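Local coordinates for protein transcriptional regulator, AraC family (Pseudomonas putida, PDB 3GRA) that probably acts as a sequence-specific DNA-binding transcription factor of the AraC family, represented here by its DJ-1/PfpI-like domain, at residues A[14-18]-A[19-23]; A[24-27]-A[28-32]. One frame throughout, in Å; residues are numbered along the deposited sequence.

Contact 1 of 2, residues A[14-18]-A[19-23]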
# COMPACT_ATOMS: atom_id res chain seq x y z
N GLU A 14 -7.32 1.54 11.51
CA GLU A 14 -7.31 2.91 11.03
C GLU A 14 -5.88 3.45 10.98
O GLU A 14 -5.10 3.23 11.91
CB GLU A 14 -8.18 3.80 11.91
CG GLU A 14 -8.88 4.92 11.13
CD GLU A 14 -9.27 6.10 11.99
OE1 GLU A 14 -8.37 6.65 12.67
OE2 GLU A 14 -10.46 6.50 11.99
N HIS A 15 -5.55 4.12 9.88
CA HIS A 15 -4.22 4.71 9.67
C HIS A 15 -3.11 3.67 9.50
O HIS A 15 -1.95 3.93 9.83
CB HIS A 15 -3.88 5.67 10.83
CG HIS A 15 -4.95 6.67 11.12
ND1 HIS A 15 -5.64 7.34 10.13
CD2 HIS A 15 -5.46 7.12 12.29
CE1 HIS A 15 -6.52 8.16 10.68
NE2 HIS A 15 -6.43 8.04 11.99
N PHE A 16 -3.48 2.51 8.98
CA PHE A 16 -2.53 1.42 8.76
C PHE A 16 -1.49 1.82 7.72
O PHE A 16 -1.79 2.53 6.76
CB PHE A 16 -3.28 0.18 8.28
CG PHE A 16 -3.83 0.30 6.87
CD1 PHE A 16 -3.06 -0.11 5.77
CD2 PHE A 16 -5.11 0.79 6.64
CE1 PHE A 16 -3.57 -0.03 4.48
CE2 PHE A 16 -5.64 0.87 5.35
CZ PHE A 16 -4.87 0.46 4.26
N SER A 17 -0.25 1.38 7.93
CA SER A 17 0.82 1.67 6.98
C SER A 17 0.42 1.06 5.63
O SER A 17 0.34 -0.16 5.48
CB SER A 17 2.11 1.04 7.48
OG SER A 17 3.08 1.06 6.46
N MSE A 18 0.14 1.90 4.64
CA MSE A 18 -0.28 1.37 3.34
C MSE A 18 0.84 0.64 2.60
O MSE A 18 0.60 -0.36 1.91
CB MSE A 18 -0.81 2.49 2.43
CG MSE A 18 -1.18 2.01 1.03
SE MSE A 18 -2.71 1.07 0.95
CE MSE A 18 -3.79 2.43 0.52
N ALA A 19 2.06 1.15 2.75
CA ALA A 19 3.24 0.59 2.12
C ALA A 19 3.57 -0.79 2.71
O ALA A 19 4.06 -1.67 2.00
CB ALA A 19 4.43 1.54 2.31
N SER A 20 3.30 -0.96 4.00
CA SER A 20 3.56 -2.24 4.63
C SER A 20 2.58 -3.25 4.05
O SER A 20 2.95 -4.35 3.63
CB SER A 20 3.37 -2.15 6.15
OG SER A 20 4.42 -1.44 6.75
N PHE A 21 1.32 -2.86 4.02
CA PHE A 21 0.28 -3.74 3.51
C PHE A 21 0.41 -4.09 2.02
O PHE A 21 0.30 -5.25 1.65
CB PHE A 21 -1.09 -3.13 3.77
CG PHE A 21 -2.22 -3.97 3.26
CD1 PHE A 21 -2.40 -5.28 3.72
CD2 PHE A 21 -3.10 -3.48 2.31
CE1 PHE A 21 -3.43 -6.06 3.23
CE2 PHE A 21 -4.14 -4.26 1.82
CZ PHE A 21 -4.31 -5.55 2.28
N THR A 22 0.63 -3.08 1.18
CA THR A 22 0.74 -3.32 -0.26
C THR A 22 1.98 -4.12 -0.66
O THR A 22 1.92 -4.92 -1.59
CB THR A 22 0.71 -2.00 -1.05
OG1 THR A 22 1.85 -1.20 -0.71
CG2 THR A 22 -0.56 -1.22 -0.73
N VAL A 23 3.10 -3.92 0.02
CA VAL A 23 4.27 -4.70 -0.34
C VAL A 23 4.08 -6.17 0.08
O VAL A 23 4.44 -7.08 -0.66
CB VAL A 23 5.56 -4.13 0.29
CG1 VAL A 23 5.55 -4.32 1.80
CG2 VAL A 23 6.77 -4.81 -0.33

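Contact 2 of 2, residues A[24-27]-A[28-32]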
# COMPACT_ATOMS: atom_id res chain seq x y z
N ALA A 24 3.51 -6.40 1.26
CA ALA A 24 3.28 -7.77 1.69
C ALA A 24 2.37 -8.48 0.67
O ALA A 24 2.64 -9.61 0.28
CB ALA A 24 2.66 -7.81 3.07
N MSE A 25 1.30 -7.79 0.26
CA MSE A 25 0.35 -8.33 -0.71
C MSE A 25 1.01 -8.60 -2.06
O MSE A 25 0.70 -9.58 -2.73
CB MSE A 25 -0.83 -7.37 -0.92
CG MSE A 25 -1.93 -7.43 0.14
SE MSE A 25 -2.95 -8.91 0.06
CE MSE A 25 -3.99 -8.54 -1.34
N ASP A 26 1.90 -7.71 -2.45
CA ASP A 26 2.60 -7.86 -3.71
C ASP A 26 3.28 -9.24 -3.70
O ASP A 26 3.11 -10.04 -4.63
CB ASP A 26 3.63 -6.75 -3.86
CG ASP A 26 3.71 -6.22 -5.27
OD1 ASP A 26 3.04 -6.79 -6.17
OD2 ASP A 26 4.45 -5.23 -5.49
N VAL A 27 4.02 -9.52 -2.63
CA VAL A 27 4.71 -10.79 -2.48
C VAL A 27 3.78 -11.99 -2.65
O VAL A 27 4.11 -12.94 -3.36
CB VAL A 27 5.38 -10.90 -1.09
CG1 VAL A 27 6.03 -12.27 -0.93
CG2 VAL A 27 6.41 -9.80 -0.91
N LEU A 28 2.62 -11.95 -2.00
CA LEU A 28 1.67 -13.05 -2.08
C LEU A 28 0.99 -13.14 -3.45
O LEU A 28 0.65 -14.23 -3.91
CB LEU A 28 0.62 -12.92 -0.97
CG LEU A 28 1.18 -12.79 0.46
CD1 LEU A 28 0.03 -12.64 1.43
CD2 LEU A 28 2.04 -14.00 0.82
N VAL A 29 0.77 -12.00 -4.10
CA VAL A 29 0.14 -12.03 -5.41
C VAL A 29 1.19 -12.51 -6.43
O VAL A 29 0.94 -13.44 -7.21
CB VAL A 29 -0.39 -10.64 -5.82
CG1 VAL A 29 -0.90 -10.66 -7.25
CG2 VAL A 29 -1.53 -10.22 -4.89
N THR A 30 2.37 -11.90 -6.40
CA THR A 30 3.45 -12.27 -7.30
C THR A 30 3.75 -13.76 -7.17
O THR A 30 4.07 -14.42 -8.16
CB THR A 30 4.72 -11.45 -7.00
OG1 THR A 30 4.42 -10.06 -7.13
CG2 THR A 30 5.85 -11.82 -7.97
N ALA A 31 3.65 -14.28 -5.96
CA ALA A 31 3.90 -15.69 -5.73
C ALA A 31 2.93 -16.49 -6.58
O ALA A 31 3.31 -17.45 -7.23
CB ALA A 31 3.72 -16.05 -4.26
N ASN A 32 1.67 -16.06 -6.57
CA ASN A 32 0.62 -16.72 -7.34
C ASN A 32 0.88 -16.60 -8.84
O ASN A 32 0.53 -17.49 -9.61
CB ASN A 32 -0.75 -16.10 -7.04
CG ASN A 32 -1.29 -16.50 -5.69
OD1 ASN A 32 -1.09 -17.63 -5.24
ND2 ASN A 32 -1.99 -15.59 -5.04
O HOH W 1 2.34 -7.86 -8.47

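Contact 1 of 2, residues A[14-18]-A[19-23]
Ser17 and Ser20 meet at the N-terminal end of helix 18-34, the first helix of this DJ-1/PfpI-like domain. Ser17 is the N-cap residue. The loop that leads to it comes from strand 6-12.

The hydroxyl pair comes first. Ser17 OG lies 2.9 Å from Ser20 OG in a hydrogen bond that either group could donate. Ser17 OG stands opposite its own backbone N (chi1 168°), which carries it forward over the first turn. Ser20 OG is turned back beside its own N and meets it there. Both serines are buried, so each hydroxyl gives the other a polar partner.

Backbone bonds then start the helix. Phe21 N donates to Ser17 O at 3.2 Å. Thr22 N donates to Met18 O at 2.8 Å. On the loop side, Met18 N is hydrogen-bonded to Asp54 OD1.

The apolar contacts lie on another side of the turn. Phe16 CE1 comes within 4.0 Å of Phe21 CB. The two ring planes are almost perpendicular (89°), but the rings approach obliquely and their centroids are 6.0 Å apart. Leu59 touches both side chains, and Phe10 meets the Phe21 ring edge-to-face. Met18 is a selenomethionine. Its bent chain crosses Thr22 at about a right angle, and SE lies 3.6 Å from Thr22 CG2. In the second subunit, Thr22 packs on this Met18 and Met18 packs on this Thr22.

Thr22 also uses its hydroxyl. With OG1 between its own N and carbonyl carbon (chi1 64°), Thr22 OG1 donates to Met18 O at 3.0 Å. It reaches that oxygen from the face of the carbonyl plane opposite to Thr22 N.

Contact 2 of 2, residues A[24-27]-A[28-32]
Helix 18-34 is the crossover helix of the beta-alpha-beta unit between strands 6-12 and 39-45, and this contact is a run of turns along it. Four backbone i to i+4 bonds link the segments, including Val29 N to Met25 O at 2.8 Å and Ala31 N to Val27 O at 3.0 Å.

Asp26 O takes two bonds from Thr30. Thr30 N lies nearly along the C=O axis, 2.7 Å from Asp26 O. Thr30 OG1 donates to Asp26 O from 2.8 Å, well above the carbonyl plane (52° out of it). The first torsion of Thr30 (chi1 -59°) sets OG1 beside the backbone N and back toward the preceding turn.

The Asp26 and Thr30 side chains do not bond directly. A water donates to Asp26 OD1 at 2.6 Å and, weakly, to Thr30 OG1. A valine in place of Thr30 would probably leave Asp26 O with the backbone N-H alone and deprive the water of its weaker mate.

Apolar groups lie close to the carbonyls. Val29 CG2 comes within 3.2 Å of Met25 O. Leu28 CG is 3.5 Å from Ala24 O, and Leu28 packs on Phe10 and Phe41 of the sheet.

The chemistry implies that the Asp26 carbonyl is gripped twice by Thr30, while water spans the two side chains.

Contact 1 and contact 2 follow each other along helix 18-34, and their centres are about 15 Å apart. Contact 1 starts the helix and contact 2 continues it. Residues 19-23 run directly into 24-27, and no other touch joins the two contacts. Phe10 of strand 6-12 packs against Phe21 of the first and Met25 and Leu28 of the second. Helix 161-176 also lies along both. Both reach the second subunit, where Leu57 touches Phe21 and Met25, so this helix takes part in the dimer interface. Both contacts lie away from Asp91, which binds magnesium.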